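Cell division control protein 53 (Saccharomyces cerevisiae, PDB 3O2P) serves as the cullin scaffold of SCF E3 ubiquitin ligases, which mark target proteins for proteasomal degradation, this chain being its C-terminal piece with the neddylation domain. Local coordinates at residues R11-K14 and E15-E19; N45-I48 and A49-Q53. All coordinates share one frame; numbering follows the deposited sequence.

Contact 1: residues R11-K14 and E15-E19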
ATOM      1  N   ARG B  11      10.726  21.666 -21.764  1.00 47.47           N
ATOM      2  CA  ARG B  11       9.744  21.056 -22.661  1.00 47.91           C
ATOM      3  C   ARG B  11      10.406  20.033 -23.573  1.00 41.95           C
ATOM      4  O   ARG B  11       9.827  19.000 -23.894  1.00 47.06           O
ATOM      5  CB  ARG B  11       8.991  22.104 -23.493  1.00 48.48           C
ATOM      6  CG  ARG B  11       7.891  22.837 -22.733  1.00 56.63           C
ATOM      7  CD  ARG B  11       7.063  23.738 -23.649  1.00 59.51           C
ATOM      8  NE  ARG B  11       7.903  24.641 -24.436  1.00 63.11           N
ATOM      9  CZ  ARG B  11       8.264  25.864 -24.056  1.00 62.74           C
ATOM     10  NH1 ARG B  11       7.862  26.354 -22.891  1.00 55.89           N
ATOM     11  NH2 ARG B  11       9.034  26.600 -24.847  1.00 65.95           N
ATOM     12  N   ILE B  12      11.622  20.331 -23.998  1.00 38.64           N
ATOM     13  CA  ILE B  12      12.349  19.421 -24.863  1.00 40.86           C
ATOM     14  C   ILE B  12      12.770  18.164 -24.113  1.00 37.73           C
ATOM     15  O   ILE B  12      12.695  17.055 -24.643  1.00 35.43           O
ATOM     16  CB  ILE B  12      13.575  20.100 -25.466  1.00 40.73           C
ATOM     17  CG1 ILE B  12      13.135  21.205 -26.429  1.00 41.14           C
ATOM     18  CG2 ILE B  12      14.448  19.075 -26.173  1.00 37.69           C
ATOM     19  CD1 ILE B  12      14.238  22.166 -26.805  1.00 40.32           C
ATOM     20  N   GLU B  13      13.223  18.344 -22.879  1.00 33.01           N
ATOM     21  CA  GLU B  13      13.554  17.202 -22.044  1.00 34.89           C
ATOM     22  C   GLU B  13      12.338  16.308 -21.805  1.00 35.97           C
ATOM     23  O   GLU B  13      12.452  15.079 -21.751  1.00 36.25           O
ATOM     24  CB  GLU B  13      14.122  17.660 -20.711  1.00 31.00           C
ATOM     25  CG  GLU B  13      14.265  16.534 -19.715  1.00 41.93           C
ATOM     26  CD  GLU B  13      15.200  16.882 -18.581  1.00 56.93           C
ATOM     27  OE1 GLU B  13      14.725  17.440 -17.564  1.00 59.05           O
ATOM     28  OE2 GLU B  13      16.411  16.591 -18.709  1.00 61.47           O
ATOM     29  N   LYS B  14      11.174  16.931 -21.664  1.00 33.19           N
ATOM     30  CA  LYS B  14       9.948  16.194 -21.403  1.00 38.28           C
ATOM     31  C   LYS B  14       9.546  15.337 -22.604  1.00 36.50           C
ATOM     32  O   LYS B  14       9.176  14.184 -22.449  1.00 34.91           O
ATOM     33  CB  LYS B  14       8.813  17.145 -21.019  1.00 44.16           C
ATOM     34  CG  LYS B  14       7.507  16.435 -20.705  1.00 51.78           C
ATOM     35  CD  LYS B  14       6.393  17.414 -20.376  1.00 56.34           C
ATOM     36  CE  LYS B  14       5.038  16.792 -20.668  1.00 59.19           C
ATOM     37  NZ  LYS B  14       3.980  17.295 -19.748  1.00 60.81           N
ATOM     38  N   GLU B  15       9.625  15.902 -23.798  1.00 31.65           N
ATOM     39  CA  GLU B  15       9.304  15.156 -25.005  1.00 38.79           C
ATOM     40  C   GLU B  15      10.231  13.958 -25.179  1.00 37.92           C
ATOM     41  O   GLU B  15       9.767  12.851 -25.464  1.00 43.55           O
ATOM     42  CB  GLU B  15       9.361  16.064 -26.235  1.00 51.25           C
ATOM     43  CG  GLU B  15       8.477  17.288 -26.129  1.00 72.11           C
ATOM     44  CD  GLU B  15       7.045  16.937 -25.744  1.00 87.75           C
ATOM     45  OE1 GLU B  15       6.510  15.933 -26.270  1.00 93.33           O
ATOM     46  OE2 GLU B  15       6.447  17.672 -24.925  1.00 90.66           O
ATOM     47  N   LEU B  16      11.534  14.188 -25.026  1.00 35.22           N
ATOM     48  CA  LEU B  16      12.519  13.109 -25.097  1.00 42.51           C
ATOM     49  C   LEU B  16      12.180  11.920 -24.205  1.00 38.87           C
ATOM     50  O   LEU B  16      12.182  10.778 -24.656  1.00 35.99           O
ATOM     51  CB  LEU B  16      13.913  13.621 -24.739  1.00 44.65           C
ATOM     52  CG  LEU B  16      14.728  14.197 -25.892  1.00 55.05           C
ATOM     53  CD1 LEU B  16      15.809  15.141 -25.377  1.00 54.48           C
ATOM     54  CD2 LEU B  16      15.322  13.062 -26.711  1.00 60.98           C
ATOM     55  N   ASN B  17      11.901  12.200 -22.935  1.00 24.81           N
ATOM     56  CA  ASN B  17      11.562  11.143 -21.984  1.00 33.45           C
ATOM     57  C   ASN B  17      10.295  10.394 -22.359  1.00 33.10           C
ATOM     58  O   ASN B  17      10.263   9.158 -22.333  1.00 33.96           O
ATOM     59  CB  ASN B  17      11.430  11.687 -20.560  1.00 34.99           C
ATOM     60  CG  ASN B  17      12.769  11.989 -19.932  1.00 57.50           C
ATOM     61  OD1 ASN B  17      13.712  11.207 -20.047  1.00 66.32           O
ATOM     62  ND2 ASN B  17      12.865  13.131 -19.265  1.00 68.00           N
ATOM     63  N   THR B  18       9.262  11.150 -22.712  1.00 27.46           N
ATOM     64  CA  THR B  18       7.983  10.576 -23.106  1.00 32.45           C
ATOM     65  C   THR B  18       8.115   9.594 -24.276  1.00 31.69           C
ATOM     66  O   THR B  18       7.488   8.532 -24.274  1.00 30.78           O
ATOM     67  CB  THR B  18       6.966  11.690 -23.443  1.00 34.64           C
ATOM     68  OG1 THR B  18       6.547  12.336 -22.231  1.00 33.35           O
ATOM     69  CG2 THR B  18       5.745  11.114 -24.131  1.00 37.72           C
ATOM     70  N   GLU B  19       8.948   9.937 -25.258  1.00 25.22           N
ATOM     71  CA  GLU B  19       9.154   9.074 -26.417  1.00 32.89           C
ATOM     72  C   GLU B  19       9.945   7.821 -26.066  1.00 35.23           C
ATOM     73  O   GLU B  19       9.680   6.748 -26.609  1.00 25.31           O
ATOM     74  CB  GLU B  19       9.850   9.832 -27.539  1.00 35.02           C
ATOM     75  CG  GLU B  19       8.972  10.882 -28.193  1.00 47.86           C
ATOM     76  CD  GLU B  19       9.743  11.766 -29.169  1.00 58.51           C
ATOM     77  OE1 GLU B  19      10.948  11.495 -29.410  1.00 54.08           O
ATOM     78  OE2 GLU B  19       9.136  12.732 -29.689  1.00 63.66           O
TER
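K14 and T18, one helical turn apart, meet at a single carbonyl oxygen, and the pair illustrates how a helix can be closely knit along its backbone while its side chains stay loose. K14 O takes the amide of T18 at 3.0 Å (T18 N to K14 O) and also a weak bond from the threonine hydroxyl, with T18 OG1 3.2 Å from K14 O. The hydroxyl can bend back because OG1 stands anti to its own carbonyl carbon (chi1 -72°), beside the backbone N. The same close spacing runs through the preceding residues: the amides of E15, L16 and N17 bond to the carbonyls of R11, I12 and E13, the L16 N to I12 O bond being nearly straight at 174°. E15 CG, set beside its own backbone N by chi1 (-55°), lies 3.1 Å from R11 O; the bend at chi2 then turns the carboxylate.

Farther out the packing thins. I12 CG2 and L16 CD1 approach only to 4.2 Å, a modest apolar touch. E13 and N17 run side by side, E13 CG lying 3.7 Å from N17 ND2, while N17 OD1 turns to the guanidinium of R20. K14 NZ and E15 OE2, oppositely charged, remain 5.7 Å apart. Bonds from each amide to the carbonyl four residues earlier, beneath side chains that are mostly exposed, are typical of a surface alpha-helix, here the early turns of helix 8-35.

Contact 2: residues N45-I48 and A49-Q53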
ATOM      1  N   ASN B  45      16.657  -7.057 -18.435  1.00 25.62           N
ATOM      2  CA  ASN B  45      17.689  -7.428 -19.395  1.00 26.00           C
ATOM      3  C   ASN B  45      17.137  -7.605 -20.801  1.00 26.63           C
ATOM      4  O   ASN B  45      17.691  -7.101 -21.767  1.00 32.99           O
ATOM      5  CB  ASN B  45      18.424  -8.692 -18.938  1.00 21.05           C
ATOM      6  CG  ASN B  45      19.414  -8.397 -17.840  1.00 28.78           C
ATOM      7  OD1 ASN B  45      19.808  -7.248 -17.669  1.00 30.53           O
ATOM      8  ND2 ASN B  45      19.814  -9.419 -17.082  1.00 31.13           N
ATOM      9  N   GLU B  46      16.031  -8.320 -20.912  1.00 29.94           N
ATOM     10  CA  GLU B  46      15.435  -8.544 -22.215  1.00 28.46           C
ATOM     11  C   GLU B  46      14.999  -7.220 -22.835  1.00 29.77           C
ATOM     12  O   GLU B  46      15.266  -6.956 -24.016  1.00 27.90           O
ATOM     13  CB  GLU B  46      14.264  -9.535 -22.119  1.00 23.69           C
ATOM     14  CG  GLU B  46      13.756 -10.012 -23.482  1.00 35.34           C
ATOM     15  CD  GLU B  46      14.863 -10.607 -24.353  1.00 47.83           C
ATOM     16  OE1 GLU B  46      15.852 -11.146 -23.803  1.00 53.54           O
ATOM     17  OE2 GLU B  46      14.741 -10.541 -25.592  1.00 50.69           O
ATOM     18  N   CYS B  47      14.330  -6.387 -22.045  1.00 23.89           N
ATOM     19  CA  CYS B  47      13.854  -5.105 -22.567  1.00 25.56           C
ATOM     20  C   CYS B  47      14.995  -4.225 -23.100  1.00 22.76           C
ATOM     21  O   CYS B  47      14.867  -3.599 -24.150  1.00 26.38           O
ATOM     22  CB  CYS B  47      13.068  -4.338 -21.506  1.00 24.48           C
ATOM     23  SG  CYS B  47      12.565  -2.713 -22.072  1.00 28.65           S
ATOM     24  N   ILE B  48      16.113  -4.188 -22.380  1.00 25.49           N
ATOM     25  CA  ILE B  48      17.286  -3.431 -22.829  1.00 28.12           C
ATOM     26  C   ILE B  48      17.861  -4.017 -24.121  1.00 26.73           C
ATOM     27  O   ILE B  48      18.160  -3.288 -25.054  1.00 29.26           O
ATOM     28  CB  ILE B  48      18.399  -3.392 -21.756  1.00 32.73           C
ATOM     29  CG1 ILE B  48      17.935  -2.600 -20.526  1.00 26.62           C
ATOM     30  CG2 ILE B  48      19.678  -2.802 -22.343  1.00 26.69           C
ATOM     31  CD1 ILE B  48      18.935  -2.579 -19.369  1.00 18.98           C
ATOM     32  N   ALA B  49      17.999  -5.337 -24.175  1.00 33.81           N
ATOM     33  CA  ALA B  49      18.513  -6.000 -25.375  1.00 33.51           C
ATOM     34  C   ALA B  49      17.639  -5.762 -26.612  1.00 28.15           C
ATOM     35  O   ALA B  49      18.157  -5.593 -27.712  1.00 36.39           O
ATOM     36  CB  ALA B  49      18.693  -7.503 -25.134  1.00 24.75           C
ATOM     37  N   GLN B  50      16.322  -5.758 -26.437  1.00 29.96           N
ATOM     38  CA  GLN B  50      15.408  -5.577 -27.568  1.00 36.71           C
ATOM     39  C   GLN B  50      15.253  -4.108 -27.934  1.00 34.18           C
ATOM     40  O   GLN B  50      14.803  -3.784 -29.033  1.00 42.75           O
ATOM     41  CB  GLN B  50      14.035  -6.211 -27.291  1.00 32.93           C
ATOM     42  CG  GLN B  50      14.059  -7.728 -27.225  1.00 39.85           C
ATOM     43  CD  GLN B  50      12.668  -8.339 -27.223  1.00 47.36           C
ATOM     44  OE1 GLN B  50      11.750  -7.808 -27.842  1.00 48.54           O
ATOM     45  NE2 GLN B  50      12.506  -9.463 -26.522  1.00 38.41           N
ATOM     46  N   SER B  51      15.631  -3.226 -27.016  1.00 32.43           N
ATOM     47  CA  SER B  51      15.505  -1.795 -27.247  1.00 37.91           C
ATOM     48  C   SER B  51      16.781  -1.251 -27.852  1.00 44.04           C
ATOM     49  O   SER B  51      16.803  -0.143 -28.383  1.00 33.81           O
ATOM     50  CB  SER B  51      15.243  -1.059 -25.939  1.00 40.08           C
ATOM     51  OG  SER B  51      14.011  -1.457 -25.379  1.00 51.58           O
ATOM     52  N   HIS B  52      17.848  -2.034 -27.758  1.00 54.68           N
ATOM     53  CA  HIS B  52      19.162  -1.605 -28.219  1.00 55.44           C
ATOM     54  C   HIS B  52      19.156  -1.147 -29.679  1.00 60.65           C
ATOM     55  O   HIS B  52      19.930  -0.270 -30.061  1.00 59.76           O
ATOM     56  CB  HIS B  52      20.177  -2.725 -28.012  1.00 51.55           C
ATOM     57  CG  HIS B  52      21.586  -2.320 -28.294  1.00 59.17           C
ATOM     58  ND1 HIS B  52      22.296  -2.802 -29.373  1.00 60.57           N
ATOM     59  CD2 HIS B  52      22.418  -1.477 -27.638  1.00 62.48           C
ATOM     60  CE1 HIS B  52      23.509  -2.276 -29.366  1.00 62.19           C
ATOM     61  NE2 HIS B  52      23.606  -1.468 -28.327  1.00 65.89           N
ATOM     62  N   GLN B  53      18.292  -1.748 -30.492  1.00 60.64           N
ATOM     63  CA  GLN B  53      18.163  -1.347 -31.887  1.00 63.92           C
ATOM     64  C   GLN B  53      17.878   0.150 -31.988  1.00 59.07           C
ATOM     65  O   GLN B  53      18.416   0.840 -32.855  1.00 62.28           O
ATOM     66  CB  GLN B  53      17.019  -2.113 -32.552  1.00 75.85           C
ATOM     67  CG  GLN B  53      15.752  -1.279 -32.697  1.00 83.73           C
ATOM     68  CD  GLN B  53      14.511  -2.106 -32.926  1.00 89.95           C
ATOM     69  OE1 GLN B  53      14.519  -3.062 -33.700  1.00 94.42           O
ATOM     70  NE2 GLN B  53      13.426  -1.734 -32.260  1.00 90.94           N
TER
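Helix 40-51 of the winged-helix neddylation domain brings, in its C-terminal turns, E46 and Q50 together on one side and C47 and S51 on another. Q50 NE2 donates to E46 OE2 at 2.6 Å, with an N-H...O angle of 166°. The carboxylate oxygen accepts through its anti lone pair, and it lies almost in the plane of the glutamine amide, although carboxylate and amide planes are turned 69° against each other. E46 reaches this position with CG anti to the backbone N (chi1 -169°) and a bend at chi2, whereas Q50 is extended beyond CG. Q50 CG passes 3.3 Å from E46 OE2, so the oxygen rests against the glutamine chain as well as its amide. In the backbone, Q50 N bonds to E46 O, tying the two residues through backbone and side chain alike. An alanine in place of E46 would remove the carboxylate and is likely to leave the Q50 amide without this acceptor and more able to turn.

On the buried side, S51 OG donates to C47 O at 2.6 Å, approaching tilted out of the carbonyl plane. The amide of S51 adds only weak bonds to the same oxygen and to I48 O, and H52 N bonds weakly to I48 O, marking the approach of the helix end. C47 and I48 pack on V62 of helix 59-71, while S51 touches F23 and L24 of helix 8-35. The serine-to-carbonyl bond is a common intrahelical one, here in a helix of the winged-helix fold packed against two others.

How the contacts relate
Contacts 1 and 2 follow one another along the chain, the first closing before the second opens, and they do not touch: their centres are 20 Å apart and their nearest atoms about 9 Å. Helix 8-35 relates them. Contact 1 occupies its early, exposed turns, whereas contact 2 packs against its later part, E46 and Q50 meeting I31 and S51 meeting F23 and L24. The same helix carries K33, probably the lysine that receives NEDD8, as in related cullins, and unmodified in this crystal. Together the two illustrate how four-residue spacing serves both a solvent-facing helix and one held between neighbouring helices, since contact 2 also packs on helix 59-71.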